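Local coordinates for uncharacterized protein (Leishmania major, PDB 2B4W) that is of unknown function but belongs to the DUF1861 family of the beta-fructosidase clan, whose relatives share a five-bladed beta-propeller fold, at residues Gln194-Ser199 with Ser267-Arg272. Residues are numbered along the deposited sequence; the frame is centred on the assembly and turned at random.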
loop_
_atom_site.group_PDB
_atom_site.type_symbol
_atom_site.label_atom_id
_atom_site.label_comp_id
_atom_site.label_asym_id
_atom_site.label_seq_id
_atom_site.Cartn_x
_atom_site.Cartn_y
_atom_site.Cartn_z
ATOM N N GLN A 194 -0.831 0.272 -3.572
ATOM C CA GLN A 194 -0.442 1.548 -4.157
ATOM C C GLN A 194 -0.573 1.433 -5.679
ATOM O O GLN A 194 0.007 0.506 -6.272
ATOM C CB GLN A 194 0.963 1.956 -3.720
ATOM C CG GLN A 194 1.364 3.398 -4.046
ATOM C CD GLN A 194 0.638 4.360 -3.129
ATOM O OE1 GLN A 194 0.331 4.013 -1.989
ATOM N NE2 GLN A 194 0.340 5.560 -3.599
ATOM N N ALA A 195 -1.336 2.370 -6.236
ATOM C CA ALA A 195 -1.496 2.575 -7.668
ATOM C C ALA A 195 -0.700 3.772 -8.188
ATOM O O ALA A 195 -0.552 4.831 -7.587
ATOM C CB ALA A 195 -2.960 2.717 -8.065
ATOM N N TYR A 196 -0.151 3.583 -9.384
ATOM C CA TYR A 196 0.711 4.514 -10.085
ATOM C C TYR A 196 0.195 4.790 -11.492
ATOM O O TYR A 196 -0.270 3.848 -12.134
ATOM C CB TYR A 196 2.138 3.957 -10.220
ATOM C CG TYR A 196 2.771 3.714 -8.855
ATOM C CD1 TYR A 196 2.517 2.575 -8.126
ATOM C CD2 TYR A 196 3.615 4.683 -8.312
ATOM C CE1 TYR A 196 3.092 2.358 -6.884
ATOM C CE2 TYR A 196 4.187 4.482 -7.078
ATOM C CZ TYR A 196 3.924 3.322 -6.372
ATOM O OH TYR A 196 4.498 3.142 -5.128
ATOM N N LEU A 197 0.318 6.040 -11.924
ATOM C CA LEU A 197 0.036 6.376 -13.310
ATOM C C LEU A 197 1.304 6.223 -14.145
ATOM O O LEU A 197 2.356 6.761 -13.808
ATOM C CB LEU A 197 -0.480 7.804 -13.473
ATOM C CG LEU A 197 -0.606 8.333 -14.913
ATOM C CD1 LEU A 197 -1.697 7.559 -15.634
ATOM C CD2 LEU A 197 -0.895 9.828 -14.938
ATOM N N LEU A 198 1.166 5.487 -15.232
ATOM C CA LEU A 198 2.244 5.238 -16.167
ATOM C C LEU A 198 2.133 6.103 -17.403
ATOM O O LEU A 198 1.041 6.424 -17.862
ATOM C CB LEU A 198 2.215 3.755 -16.588
ATOM C CG LEU A 198 2.265 2.755 -15.432
ATOM C CD1 LEU A 198 2.349 1.315 -15.936
ATOM C CD2 LEU A 198 3.446 3.070 -14.528
ATOM N N SER A 199 3.257 6.468 -17.998
ATOM C CA SER A 199 3.294 7.277 -19.193
ATOM C C SER A 199 2.433 6.725 -20.326
ATOM O O SER A 199 2.074 7.492 -21.230
ATOM C CB SER A 199 4.746 7.391 -19.696
ATOM O OG SER A 199 5.075 6.085 -20.139
ATOM N N SER A 267 3.501 -2.045 0.686
ATOM C CA SER A 267 3.293 -0.639 1.043
ATOM C C SER A 267 3.293 0.236 -0.212
ATOM O O SER A 267 2.344 0.954 -0.492
ATOM C CB SER A 267 4.356 -0.173 2.030
ATOM O OG SER A 267 4.336 -0.973 3.198
ATOM N N GLY A 268 4.371 0.131 -0.985
ATOM C CA GLY A 268 4.459 0.721 -2.322
ATOM C C GLY A 268 5.883 0.729 -2.839
ATOM O O GLY A 268 6.841 0.306 -2.168
ATOM N N ILE A 269 6.088 1.240 -4.051
ATOM C CA ILE A 269 7.443 1.382 -4.559
ATOM C C ILE A 269 7.887 2.840 -4.658
ATOM O O ILE A 269 7.093 3.772 -4.779
ATOM C CB ILE A 269 7.621 0.774 -5.966
ATOM C CG1 ILE A 269 6.666 1.435 -6.928
ATOM C CG2 ILE A 269 7.536 -0.747 -5.910
ATOM C CD1 ILE A 269 6.771 1.049 -8.397
ATOM N N VAL A 270 9.207 3.003 -4.605
ATOM C CA VAL A 270 9.813 4.313 -4.827
ATOM C C VAL A 270 10.791 4.209 -6.000
ATOM O O VAL A 270 11.664 3.343 -5.979
ATOM C CB VAL A 270 10.541 4.820 -3.577
ATOM C CG1 VAL A 270 11.270 6.123 -3.852
ATOM C CG2 VAL A 270 9.577 5.019 -2.405
HETATM N N MSE A 271 10.657 5.061 -7.001
HETATM C CA MSE A 271 11.570 5.099 -8.139
HETATM C C MSE A 271 12.970 5.511 -7.721
HETATM O O MSE A 271 13.216 6.492 -7.024
HETATM C CB MSE A 271 11.014 6.060 -9.182
HETATM C CG MSE A 271 11.175 5.768 -10.648
HETATM SE SE MSE A 271 10.808 3.945 -11.173
HETATM C CE MSE A 271 12.626 3.772 -11.785
ATOM N N ARG A 272 13.973 4.756 -8.165
ATOM C CA ARG A 272 15.350 5.114 -7.833
ATOM C C ARG A 272 16.037 5.734 -9.047
ATOM O O ARG A 272 15.557 5.505 -10.157
ATOM C CB ARG A 272 16.148 3.882 -7.410
ATOM C CG ARG A 272 15.629 3.223 -6.136
ATOM C CD ARG A 272 16.216 1.826 -5.979
ATOM N NE ARG A 272 17.668 1.871 -6.006
ATOM C CZ ARG A 272 18.534 1.862 -5.013
ATOM N NH1 ARG A 272 18.170 1.791 -3.744
ATOM N NH2 ARG A 272 19.828 1.917 -5.325
#
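Tyr196 reaches across from strand 188-198 and ends on the backbone of Ile269, in strand 264-271. Its OH donates a hydrogen bond of 2.7 Å to Ile269 O, meeting a lone pair in the carbonyl plane at a C=O...O angle of 117°. A chi1 of -61° sets CG anti to the carbonyl carbon and leads the ring across to Ile269, and the bond ties its hydroxyl to main chain in a buried setting.

With CG1 between its backbone N and carbonyl carbon, Ile269 runs obliquely across the same ring. Its CG1 packs 3.4 Å from Tyr196 CZ, while CD1 lies over one face, offset toward the rim, in a CH-pi contact 4.3 Å from the ring centroid. Ile206 and Phe297 add apolar packing to Ile269. Beside the phenol, Gln194 brings CB to 3.7 Å from Ser267 O and 4.0 Å from Gly268 CA; its bent chain carries NE2 to a hydrogen bond with Ile86 O.

Ser267 and Gly268 form a classic beta bulge opposite Tyr280. Segments 194-198 and 267-271, inclined at 34°, lie in different sheets, an arrangement consistent with neighbouring blades meeting near the centre of a beta-propeller, the fold of the beta-fructosidase clan.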